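Local atomic coordinates of esterase (Xanthomonas oryzae pv. oryzae, PDB entry 3H2G), a protein that acts as a cell-wall-degrading esterase of a bacterial rice pathogen, contributing to its virulence. Residues 54-58 and 133-137; 138-142 and 316-320; 334-339 and 371-377. All blocks are in the same frame, centred on the assembly; numbering follows the deposited sequence.

How the interactions relate
Interactions 1 and 2 are neighbours, and interaction 3 stands apart from both. Residues 133-137 run directly into 138-142, so the first two contacts share one loop leading into helix 141-162; their centres lie about 14 Å apart, and V56 CG1 packs on H140 CE1 at 3.7 Å. Interaction 3 holds D336 and H377, which with S176 probably form the catalytic triad. Its centre is about 22 Å from that of interaction 2, with nearest atoms about 8 Å apart, and about 31 Å from that of interaction 1, across the centre of the chain. The side chain of L139 in interaction 2 approaches this probable triad without touching it.

Interaction 1. Residues 54-58 and 133-137; sequences IGVEG and YAYHP
The V56 side chain, at the corner of the turn 55-58, packs one methyl, CG1, on the P137 ring and brings the other, CG2, to the hydroxyls of Y133 and Y135. V56 CG1 lies 3.7 Å from P137 CG. With CG1 anti to the carbonyl carbon (chi1 -56°), V56 CG2 falls between the backbone N and that carbon and comes within 3.4 Å of Y135 OH, the two side chains meeting from opposite directions. V56 CG2 is also 3.5 Å from Y133 OH, so the branched group is wedged among three residues of the opposite loop.

One polar bond accompanies this apolar contact: V56 N donates to Y133 OH at 2.9 Å, with 154° at the hydrogen. E59 OE2 is a second hydrogen-bond partner of the same hydroxyl, which thereby links the backbone at V56 to a carboxylate just beyond the turn. The Y133 ring also passes close to the main chain, its CE1 standing 3.5 Å from G55 CA.

The two tyrosines also pack against each other within their own loop. Y133 CD2 sits 4.2 Å above the plane of the Y135 ring, toward its rim, while the carbonyl oxygen of Y135 lies in plane at the edge of the Y133 ring. H244 stacks on Y135, and T245 of helix 231-246 touches V56, Y135 and P137, closing the contact against a further element of the fold.

Residues 55-58 make a type I beta turn, in which G58 N reaches G55 O at 3.1 Å. The turn connects the antiparallel neighbours 43-54 and 60-71, making the whole a beta-hairpin tip docked on the loop between strand 119-123 and helix 141-162 of an alpha/beta-hydrolase fold.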
ATOM      1  N   ILE A  54      -2.659  -4.724 -16.758  1.00  6.41           N
ATOM      2  CA  ILE A  54      -3.226  -6.066 -16.849  1.00  6.33           C
ATOM      3  C   ILE A  54      -4.023  -6.473 -15.622  1.00  7.04           C
ATOM      4  O   ILE A  54      -3.811  -5.952 -14.526  1.00  6.42           O
ATOM      5  CB  ILE A  54      -2.132  -7.139 -17.062  1.00  7.02           C
ATOM      6  CG1 ILE A  54      -1.036  -6.980 -16.005  1.00  5.89           C
ATOM      7  CG2 ILE A  54      -1.570  -7.042 -18.478  1.00  7.86           C
ATOM      8  CD1 ILE A  54      -0.030  -8.118 -15.977  1.00  8.04           C
ATOM      9  N   GLY A  55      -4.944  -7.412 -15.826  1.00  7.41           N
ATOM     10  CA  GLY A  55      -5.752  -7.925 -14.737  1.00  7.63           C
ATOM     11  C   GLY A  55      -5.000  -9.070 -14.083  1.00  7.27           C
ATOM     12  O   GLY A  55      -3.845  -9.332 -14.429  1.00  8.37           O
ATOM     13  N   VAL A  56      -5.645  -9.770 -13.155  1.00  6.41           N
ATOM     14  CA  VAL A  56      -4.990 -10.868 -12.455  1.00  6.84           C
ATOM     15  C   VAL A  56      -4.722 -12.078 -13.343  1.00  8.60           C
ATOM     16  O   VAL A  56      -3.933 -12.950 -12.984  1.00  9.52           O
ATOM     17  CB  VAL A  56      -5.809 -11.321 -11.219  1.00  7.58           C
ATOM     18  CG1 VAL A  56      -6.056 -10.130 -10.293  1.00  7.90           C
ATOM     19  CG2 VAL A  56      -7.128 -11.939 -11.653  1.00  7.52           C
ATOM     20  N   GLU A  57      -5.380 -12.132 -14.497  1.00  8.10           N
ATOM     21  CA  GLU A  57      -5.187 -13.242 -15.425  1.00 10.00           C
ATOM     22  C   GLU A  57      -4.371 -12.776 -16.625  1.00 10.69           C
ATOM     23  O   GLU A  57      -4.288 -13.466 -17.641  1.00  9.53           O
ATOM     24  CB  GLU A  57      -6.536 -13.790 -15.900  1.00 11.69           C
ATOM     25  CG  GLU A  57      -7.398 -14.411 -14.804  1.00 15.63           C
ATOM     26  CD  GLU A  57      -6.664 -15.483 -14.018  1.00 17.98           C
ATOM     27  OE1 GLU A  57      -5.923 -16.275 -14.635  1.00 20.13           O
ATOM     28  OE2 GLU A  57      -6.833 -15.544 -12.781  1.00 19.59           O
ATOM     29  N   GLY A  58      -3.770 -11.595 -16.498  1.00  9.99           N
ATOM     30  CA  GLY A  58      -2.957 -11.051 -17.572  1.00 11.72           C
ATOM     31  C   GLY A  58      -3.754 -10.422 -18.700  1.00 11.45           C
ATOM     32  O   GLY A  58      -3.188 -10.047 -19.725  1.00 13.02           O
ATOM     33  N   TYR A 133     -11.681  -2.400 -13.651  1.00  8.24           N
ATOM     34  CA  TYR A 133     -11.755  -3.732 -13.046  1.00  7.61           C
ATOM     35  C   TYR A 133     -12.967  -3.853 -12.116  1.00  8.59           C
ATOM     36  O   TYR A 133     -13.255  -2.950 -11.334  1.00  7.44           O
ATOM     37  CB  TYR A 133     -10.461  -4.048 -12.286  1.00  6.23           C
ATOM     38  CG  TYR A 133      -9.926  -5.438 -12.573  1.00  7.41           C
ATOM     39  CD1 TYR A 133      -9.596  -5.823 -13.875  1.00  9.11           C
ATOM     40  CD2 TYR A 133      -9.760  -6.371 -11.548  1.00  7.43           C
ATOM     41  CE1 TYR A 133      -9.114  -7.104 -14.150  1.00  8.11           C
ATOM     42  CE2 TYR A 133      -9.280  -7.655 -11.810  1.00  8.88           C
ATOM     43  CZ  TYR A 133      -8.961  -8.015 -13.113  1.00  9.14           C
ATOM     44  OH  TYR A 133      -8.498  -9.282 -13.377  1.00  8.95           O
ATOM     45  N   ALA A 134     -13.663  -4.985 -12.207  1.00  7.95           N
ATOM     46  CA  ALA A 134     -14.873  -5.235 -11.420  1.00  9.62           C
ATOM     47  C   ALA A 134     -14.703  -5.339  -9.907  1.00  8.21           C
ATOM     48  O   ALA A 134     -15.675  -5.210  -9.164  1.00  7.38           O
ATOM     49  CB  ALA A 134     -15.574  -6.487 -11.948  1.00 11.20           C
ATOM     50  N   TYR A 135     -13.483  -5.590  -9.446  1.00  6.95           N
ATOM     51  CA  TYR A 135     -13.226  -5.688  -8.010  1.00  5.97           C
ATOM     52  C   TYR A 135     -11.787  -5.274  -7.754  1.00  4.67           C
ATOM     53  O   TYR A 135     -11.029  -5.065  -8.698  1.00  5.88           O
ATOM     54  CB  TYR A 135     -13.423  -7.130  -7.512  1.00  6.24           C
ATOM     55  CG  TYR A 135     -12.477  -8.135  -8.142  1.00  6.89           C
ATOM     56  CD1 TYR A 135     -12.760  -8.708  -9.384  1.00  8.63           C
ATOM     57  CD2 TYR A 135     -11.283  -8.491  -7.508  1.00  6.91           C
ATOM     58  CE1 TYR A 135     -11.875  -9.610  -9.982  1.00  7.54           C
ATOM     59  CE2 TYR A 135     -10.392  -9.389  -8.097  1.00  8.59           C
ATOM     60  CZ  TYR A 135     -10.693  -9.943  -9.332  1.00  8.41           C
ATOM     61  OH  TYR A 135      -9.803 -10.814  -9.921  1.00  7.07           O
ATOM     62  N   HIS A 136     -11.411  -5.138  -6.488  1.00  3.49           N
ATOM     63  CA  HIS A 136     -10.028  -4.798  -6.174  1.00  3.01           C
ATOM     64  C   HIS A 136      -9.332  -6.013  -5.584  1.00  3.61           C
ATOM     65  O   HIS A 136      -9.777  -6.561  -4.572  1.00  4.45           O
ATOM     66  CB  HIS A 136      -9.918  -3.649  -5.169  1.00  2.96           C
ATOM     67  CG  HIS A 136      -8.513  -3.418  -4.704  1.00  3.65           C
ATOM     68  ND1 HIS A 136      -8.139  -3.494  -3.378  1.00  6.41           N
ATOM     69  CD2 HIS A 136      -7.372  -3.207  -5.403  1.00  1.32           C
ATOM     70  CE1 HIS A 136      -6.829  -3.347  -3.282  1.00  2.82           C
ATOM     71  NE2 HIS A 136      -6.339  -3.172  -4.496  1.00  5.09           N
ATOM     72  N   PRO A 137      -8.239  -6.465  -6.223  1.00  4.06           N
ATOM     73  CA  PRO A 137      -7.490  -7.628  -5.731  1.00  5.21           C
ATOM     74  C   PRO A 137      -6.675  -7.213  -4.504  1.00  4.73           C
ATOM     75  O   PRO A 137      -5.457  -7.049  -4.574  1.00  5.88           O
ATOM     76  CB  PRO A 137      -6.592  -7.995  -6.917  1.00  5.98           C
ATOM     77  CG  PRO A 137      -7.315  -7.420  -8.113  1.00  6.97           C
ATOM     78  CD  PRO A 137      -7.795  -6.097  -7.578  1.00  5.56           C
TER

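Interaction 2. Residues 138-142 and 316-320; sequences YLHSA and RNNLL
The backbones of S141 and N317 come within 5.7 Å of each other, CA to CA, where the loop after helix 309-316 meets the start of helix 141-162. In this alpha/beta-hydrolase fold the contact is a helix N-terminus met by an asparagine from far along the chain: H140 holds the N-cap position, and N317 OD1 accepts from S141 N, the first N-H of the helix, at 2.9 Å. The donor sits above the carbonyl plane of the amide, and the bond is bent to 144° at the hydrogen. Water 2 donates to the same oxygen and accepts from A142 N, so OD1 serves two successive N-H groups, one directly and one through water.

With CG anti to its own carbonyl carbon (chi1 -70°), N317 reaches the backbone just before the helix, its CG 3.4 Å from L139 O. D313 O and Y246 OH bind ND2 and fix which end of the amide faces the helix. The H140 ring meets this amide with the two planes 69° apart, H140 CD2 lying 3.7 Å from N317 OD1, while H140 ND1 is bonded to S143 OG. From the other side of S141, L319 CD2 reaches S141 OG at 3.7 Å. That hydroxyl donates to water 1, which in turn donates to R316 O and to N318 O, the latter at 2.8 Å.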
ATOM      1  N   TYR A 138      -7.367  -7.030  -3.388  1.00  4.68           N
ATOM      2  CA  TYR A 138      -6.747  -6.625  -2.133  1.00  4.20           C
ATOM      3  C   TYR A 138      -5.652  -7.608  -1.696  1.00  4.67           C
ATOM      4  O   TYR A 138      -5.875  -8.813  -1.647  1.00  4.70           O
ATOM      5  CB  TYR A 138      -7.839  -6.519  -1.059  1.00  4.38           C
ATOM      6  CG  TYR A 138      -7.395  -5.998   0.291  1.00  5.04           C
ATOM      7  CD1 TYR A 138      -6.681  -4.805   0.405  1.00  5.92           C
ATOM      8  CD2 TYR A 138      -7.734  -6.677   1.462  1.00  4.26           C
ATOM      9  CE1 TYR A 138      -6.318  -4.299   1.655  1.00  5.76           C
ATOM     10  CE2 TYR A 138      -7.377  -6.178   2.717  1.00  4.29           C
ATOM     11  CZ  TYR A 138      -6.670  -4.991   2.804  1.00  5.52           C
ATOM     12  OH  TYR A 138      -6.311  -4.500   4.042  1.00  5.01           O
ATOM     13  N   LEU A 139      -4.468  -7.074  -1.400  1.00  5.25           N
ATOM     14  CA  LEU A 139      -3.326  -7.867  -0.946  1.00  5.54           C
ATOM     15  C   LEU A 139      -2.849  -8.942  -1.924  1.00  7.00           C
ATOM     16  O   LEU A 139      -2.280  -9.962  -1.515  1.00  6.46           O
ATOM     17  CB  LEU A 139      -3.643  -8.495   0.418  1.00  6.37           C
ATOM     18  CG  LEU A 139      -3.877  -7.458   1.527  1.00  6.81           C
ATOM     19  CD1 LEU A 139      -4.394  -8.141   2.791  1.00  8.44           C
ATOM     20  CD2 LEU A 139      -2.578  -6.715   1.805  1.00  8.31           C
ATOM     21  N   HIS A 140      -3.075  -8.702  -3.214  1.00  5.58           N
ATOM     22  CA  HIS A 140      -2.651  -9.624  -4.263  1.00  5.98           C
ATOM     23  C   HIS A 140      -1.333  -9.095  -4.828  1.00  4.23           C
ATOM     24  O   HIS A 140      -1.316  -8.161  -5.629  1.00  5.41           O
ATOM     25  CB  HIS A 140      -3.709  -9.691  -5.369  1.00  5.86           C
ATOM     26  CG  HIS A 140      -3.377 -10.652  -6.465  1.00  6.54           C
ATOM     27  ND1 HIS A 140      -3.295 -10.272  -7.788  1.00  8.19           N
ATOM     28  CD2 HIS A 140      -3.114 -11.981  -6.439  1.00  7.80           C
ATOM     29  CE1 HIS A 140      -2.996 -11.325  -8.528  1.00  8.19           C
ATOM     30  NE2 HIS A 140      -2.881 -12.375  -7.734  1.00  6.36           N
ATOM     31  N   SER A 141      -0.230  -9.699  -4.398  1.00  5.32           N
ATOM     32  CA  SER A 141       1.106  -9.286  -4.814  1.00  4.81           C
ATOM     33  C   SER A 141       1.295  -9.018  -6.304  1.00  5.41           C
ATOM     34  O   SER A 141       1.818  -7.970  -6.690  1.00  4.85           O
ATOM     35  CB  SER A 141       2.133 -10.326  -4.355  1.00  4.86           C
ATOM     36  OG  SER A 141       2.049 -10.536  -2.955  1.00  7.04           O
ATOM     37  N   ALA A 142       0.872  -9.958  -7.143  1.00  5.81           N
ATOM     38  CA  ALA A 142       1.045  -9.814  -8.585  1.00  6.35           C
ATOM     39  C   ALA A 142       0.409  -8.576  -9.210  1.00  5.52           C
ATOM     40  O   ALA A 142       1.069  -7.863  -9.967  1.00  6.26           O
ATOM     41  CB  ALA A 142       0.542 -11.067  -9.297  1.00  5.31           C
ATOM     42  N   ARG A 316      -0.117 -17.615  -0.669  1.00  5.74           N
ATOM     43  CA  ARG A 316       0.382 -17.367  -2.019  1.00  8.81           C
ATOM     44  C   ARG A 316       0.843 -15.924  -2.136  1.00  8.25           C
ATOM     45  O   ARG A 316       1.601 -15.570  -3.038  1.00  7.54           O
ATOM     46  CB  ARG A 316      -0.706 -17.618  -3.067  1.00 12.88           C
ATOM     47  CG  ARG A 316      -1.212 -19.047  -3.135  1.00 19.02           C
ATOM     48  CD  ARG A 316      -2.132 -19.216  -4.327  1.00 24.51           C
ATOM     49  NE  ARG A 316      -2.821 -20.502  -4.329  1.00 31.01           N
ATOM     50  CZ  ARG A 316      -3.617 -20.920  -5.309  1.00 32.62           C
ATOM     51  NH1 ARG A 316      -3.821 -20.151  -6.370  1.00 33.60           N
ATOM     52  NH2 ARG A 316      -4.213 -22.100  -5.226  1.00 35.76           N
ATOM     53  N   ASN A 317       0.378 -15.087  -1.216  1.00  7.00           N
ATOM     54  CA  ASN A 317       0.748 -13.688  -1.248  1.00  5.88           C
ATOM     55  C   ASN A 317       1.712 -13.259  -0.149  1.00  5.81           C
ATOM     56  O   ASN A 317       1.810 -12.079   0.187  1.00  4.55           O
ATOM     57  CB  ASN A 317      -0.520 -12.837  -1.288  1.00  5.99           C
ATOM     58  CG  ASN A 317      -1.234 -12.956  -2.627  1.00  6.64           C
ATOM     59  OD1 ASN A 317      -0.789 -12.395  -3.631  1.00  6.03           O
ATOM     60  ND2 ASN A 317      -2.320 -13.713  -2.658  1.00  4.35           N
ATOM     61  N   ASN A 318       2.434 -14.231   0.407  1.00  5.27           N
ATOM     62  CA  ASN A 318       3.452 -13.926   1.406  1.00  5.27           C
ATOM     63  C   ASN A 318       4.585 -13.324   0.585  1.00  4.47           C
ATOM     64  O   ASN A 318       4.705 -13.615  -0.603  1.00  6.07           O
ATOM     65  CB  ASN A 318       3.993 -15.192   2.084  1.00  5.50           C
ATOM     66  CG  ASN A 318       3.091 -15.707   3.177  1.00  6.41           C
ATOM     67  OD1 ASN A 318       2.393 -14.939   3.833  1.00  4.43           O
ATOM     68  ND2 ASN A 318       3.121 -17.016   3.399  1.00  7.88           N
ATOM     69  N   LEU A 319       5.411 -12.501   1.216  1.00  5.43           N
ATOM     70  CA  LEU A 319       6.546 -11.871   0.539  1.00  6.33           C
ATOM     71  C   LEU A 319       7.814 -12.173   1.329  1.00  6.20           C
ATOM     72  O   LEU A 319       8.622 -11.284   1.595  1.00  6.53           O
ATOM     73  CB  LEU A 319       6.322 -10.360   0.456  1.00  5.89           C
ATOM     74  CG  LEU A 319       5.193  -9.940  -0.489  1.00  7.32           C
ATOM     75  CD1 LEU A 319       4.858  -8.463  -0.304  1.00  5.87           C
ATOM     76  CD2 LEU A 319       5.625 -10.225  -1.924  1.00  6.81           C
ATOM     77  N   LEU A 320       7.992 -13.444   1.674  1.00  5.21           N
ATOM     78  CA  LEU A 320       9.127 -13.865   2.483  1.00  6.67           C
ATOM     79  C   LEU A 320      10.216 -14.683   1.792  1.00  8.33           C
ATOM     80  O   LEU A 320      11.405 -14.504   2.072  1.00  7.90           O
ATOM     81  CB  LEU A 320       8.609 -14.675   3.680  1.00  6.84           C
ATOM     82  CG  LEU A 320       7.492 -14.054   4.523  1.00  6.63           C
ATOM     83  CD1 LEU A 320       6.966 -15.086   5.522  1.00  7.07           C
ATOM     84  CD2 LEU A 320       8.021 -12.819   5.248  1.00  7.44           C
TER
HETATM   85  O   HOH W   1       3.436 -13.043  -3.081  1.00  8.35           O
HETATM   86  O   HOH W   2       0.193 -12.687  -6.188  1.00  6.21           O

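Interaction 3. Residues 334-339 and 371-377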
ATOM      1  N   SER A 334       6.495  -0.764  17.061  1.00  8.93           N
ATOM      2  CA  SER A 334       6.197  -1.876  17.952  1.00 10.10           C
ATOM      3  C   SER A 334       4.916  -1.610  18.755  1.00  9.66           C
ATOM      4  O   SER A 334       4.509  -2.431  19.578  1.00  9.58           O
ATOM      5  CB  SER A 334       7.383  -2.149  18.886  1.00 11.28           C
ATOM      6  OG  SER A 334       7.870  -0.955  19.469  1.00 14.75           O
ATOM      7  N   ASN A 335       4.284  -0.464  18.512  1.00  9.15           N
ATOM      8  CA  ASN A 335       3.024  -0.119  19.184  1.00  8.41           C
ATOM      9  C   ASN A 335       1.870  -0.562  18.278  1.00  6.84           C
ATOM     10  O   ASN A 335       0.721  -0.641  18.712  1.00  7.45           O
ATOM     11  CB  ASN A 335       2.887   1.398  19.387  1.00  9.21           C
ATOM     12  CG  ASN A 335       3.893   1.970  20.369  1.00 12.39           C
ATOM     13  OD1 ASN A 335       4.560   2.959  20.070  1.00 14.92           O
ATOM     14  ND2 ASN A 335       3.989   1.372  21.549  1.00 12.11           N
ATOM     15  N   ASP A 336       2.197  -0.839  17.017  1.00  5.86           N
ATOM     16  CA  ASP A 336       1.228  -1.232  15.987  1.00  6.44           C
ATOM     17  C   ASP A 336       0.550  -2.589  16.194  1.00  6.11           C
ATOM     18  O   ASP A 336       1.181  -3.635  16.051  1.00  6.13           O
ATOM     19  CB  ASP A 336       1.923  -1.224  14.621  1.00  5.90           C
ATOM     20  CG  ASP A 336       0.947  -1.211  13.457  1.00  7.70           C
ATOM     21  OD1 ASP A 336      -0.218  -1.631  13.625  1.00  6.11           O
ATOM     22  OD2 ASP A 336       1.362  -0.790  12.358  1.00  7.53           O
ATOM     23  N   ALA A 337      -0.743  -2.567  16.512  1.00  7.13           N
ATOM     24  CA  ALA A 337      -1.502  -3.795  16.731  1.00  6.62           C
ATOM     25  C   ALA A 337      -2.277  -4.234  15.484  1.00  7.49           C
ATOM     26  O   ALA A 337      -2.823  -5.337  15.447  1.00  8.65           O
ATOM     27  CB  ALA A 337      -2.465  -3.615  17.909  1.00  8.05           C
ATOM     28  N   THR A 338      -2.332  -3.376  14.468  1.00  6.37           N
ATOM     29  CA  THR A 338      -3.039  -3.727  13.237  1.00  7.35           C
ATOM     30  C   THR A 338      -2.118  -4.575  12.359  1.00  7.87           C
ATOM     31  O   THR A 338      -2.529  -5.600  11.810  1.00  7.11           O
ATOM     32  CB  THR A 338      -3.495  -2.464  12.473  1.00  8.65           C
ATOM     33  OG1 THR A 338      -4.445  -1.742  13.272  1.00  9.44           O
ATOM     34  CG2 THR A 338      -4.152  -2.847  11.151  1.00  7.33           C
ATOM     35  N   VAL A 339      -0.868  -4.142  12.237  1.00  6.94           N
ATOM     36  CA  VAL A 339       0.134  -4.874  11.471  1.00  6.26           C
ATOM     37  C   VAL A 339       1.376  -4.961  12.360  1.00  6.93           C
ATOM     38  O   VAL A 339       2.237  -4.079  12.327  1.00  7.83           O
ATOM     39  CB  VAL A 339       0.495  -4.150  10.149  1.00  5.15           C
ATOM     40  CG1 VAL A 339       1.583  -4.925   9.411  1.00  4.60           C
ATOM     41  CG2 VAL A 339      -0.745  -4.025   9.269  1.00  7.23           C
ATOM     42  N   ASP A 371       1.108   2.527  24.900  1.00 17.91           N
ATOM     43  CA  ASP A 371       0.758   3.141  23.626  1.00 15.67           C
ATOM     44  C   ASP A 371       0.400   2.109  22.557  1.00 14.70           C
ATOM     45  O   ASP A 371       0.058   2.474  21.430  1.00 14.16           O
ATOM     46  CB  ASP A 371       1.907   4.019  23.121  1.00 16.22           C
ATOM     47  CG  ASP A 371       2.245   5.148  24.077  1.00 17.39           C
ATOM     48  OD1 ASP A 371       1.341   5.948  24.406  1.00 17.01           O
ATOM     49  OD2 ASP A 371       3.419   5.234  24.492  1.00 16.60           O
ATOM     50  N   ASN A 372       0.487   0.826  22.899  1.00 13.21           N
ATOM     51  CA  ASN A 372       0.142  -0.224  21.943  1.00 11.69           C
ATOM     52  C   ASN A 372      -1.327  -0.058  21.598  1.00 11.88           C
ATOM     53  O   ASN A 372      -2.171   0.056  22.487  1.00 11.46           O
ATOM     54  CB  ASN A 372       0.389  -1.612  22.539  1.00 11.89           C
ATOM     55  CG  ASN A 372       1.863  -1.944  22.649  1.00 11.26           C
ATOM     56  OD1 ASN A 372       2.721  -1.120  22.336  1.00 12.51           O
ATOM     57  ND2 ASN A 372       2.166  -3.158  23.094  1.00 13.21           N
ATOM     58  N   SER A 373      -1.634  -0.046  20.306  1.00 11.16           N
ATOM     59  CA  SER A 373      -3.006   0.144  19.867  1.00 10.24           C
ATOM     60  C   SER A 373      -3.145  -0.080  18.371  1.00  9.06           C
ATOM     61  O   SER A 373      -2.173   0.028  17.623  1.00  6.79           O
ATOM     62  CB  SER A 373      -3.454   1.571  20.214  1.00 11.49           C
ATOM     63  OG  SER A 373      -4.649   1.929  19.544  1.00 14.81           O
ATOM     64  N   ALA A 374      -4.362  -0.393  17.940  1.00  8.96           N
ATOM     65  CA  ALA A 374      -4.634  -0.603  16.526  1.00  8.58           C
ATOM     66  C   ALA A 374      -4.448   0.735  15.816  1.00  8.60           C
ATOM     67  O   ALA A 374      -4.054   0.784  14.652  1.00  7.73           O
ATOM     68  CB  ALA A 374      -6.061  -1.100  16.339  1.00  8.68           C
ATOM     69  N   PHE A 375      -4.725   1.818  16.535  1.00  9.27           N
ATOM     70  CA  PHE A 375      -4.607   3.167  15.988  1.00  8.64           C
ATOM     71  C   PHE A 375      -3.172   3.655  15.844  1.00  8.80           C
ATOM     72  O   PHE A 375      -2.922   4.677  15.199  1.00  9.85           O
ATOM     73  CB  PHE A 375      -5.395   4.159  16.847  1.00  9.30           C
ATOM     74  CG  PHE A 375      -6.873   3.899  16.867  1.00 11.34           C
ATOM     75  CD1 PHE A 375      -7.428   3.025  17.798  1.00 12.22           C
ATOM     76  CD2 PHE A 375      -7.708   4.502  15.932  1.00 11.81           C
ATOM     77  CE1 PHE A 375      -8.797   2.757  17.796  1.00 11.75           C
ATOM     78  CE2 PHE A 375      -9.078   4.238  15.921  1.00 13.81           C
ATOM     79  CZ  PHE A 375      -9.620   3.364  16.856  1.00 10.24           C
ATOM     80  N   ALA A 376      -2.227   2.942  16.445  1.00  8.69           N
ATOM     81  CA  ALA A 376      -0.827   3.339  16.343  1.00  8.50           C
ATOM     82  C   ALA A 376      -0.353   3.072  14.919  1.00  8.92           C
ATOM     83  O   ALA A 376       0.676   3.592  14.483  1.00  9.14           O
ATOM     84  CB  ALA A 376       0.020   2.555  17.343  1.00  8.22           C
ATOM     85  N   HIS A 377      -1.122   2.260  14.196  1.00  8.42           N
ATOM     86  CA  HIS A 377      -0.807   1.907  12.816  1.00  7.44           C
ATOM     87  C   HIS A 377      -0.751   3.162  11.942  1.00  8.17           C
ATOM     88  O   HIS A 377       0.225   3.388  11.229  1.00  7.05           O
ATOM     89  CB  HIS A 377      -1.869   0.935  12.281  1.00  5.53           C
ATOM     90  CG  HIS A 377      -1.598   0.429  10.893  1.00  6.39           C
ATOM     91  ND1 HIS A 377      -0.456  -0.267  10.560  1.00  5.70           N
ATOM     92  CD2 HIS A 377      -2.346   0.485   9.764  1.00  4.30           C
ATOM     93  CE1 HIS A 377      -0.511  -0.618   9.286  1.00  6.79           C
ATOM     94  NE2 HIS A 377      -1.649  -0.174   8.781  1.00  5.52           N
TER
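The D336 carboxylate and the H377 imidazole meet with their planes 53° apart, joined by a short, nearly straight bond: H377 ND1 donates to D336 OD2 at 2.6 Å, with 172° at the hydrogen. OD2 uses its syn lone pair and lies almost in the ring plane. On the far side of the ring NE2 is hydrogen-bonded to S176 OG, consistent with the Ser-His-Asp triad of an alpha/beta hydrolase, S176 being the probable nucleophile.

The other carboxylate oxygen is tied to its own loop. D336 OD1 accepts from T338 N, nearly along its C-O axis, and from V339 N, above the carboxylate plane, forming an Asx turn and an Asx motif that fix the acid's rotation. D336 CG stands opposite the backbone N (chi1 -163°), which carries the group across to the histidine.

T338 crosses H377 at about a right angle and puts CB over one face of the imidazole, 4.2 Å from the ring centroid, a CH-pi contact. V339 CG2 approaches obliquely, 3.4 Å from H377 CE1.

Farther along, the N335 and N372 side chains cross at about a right angle, and N335 ND2 donates to N372 OD1 nearly in its own amide plane at 2.9 Å. T366 N binds N335 OD1 and so sets that amide's orientation. Between these side chains the backbones are bridged: S373 N donates to N335 O, and A337 N donates to S373 O. A376 N also donates to S373 O, from the opposite face of its carbonyl plane, while T338 OG1 donates to A374 O at 2.9 Å.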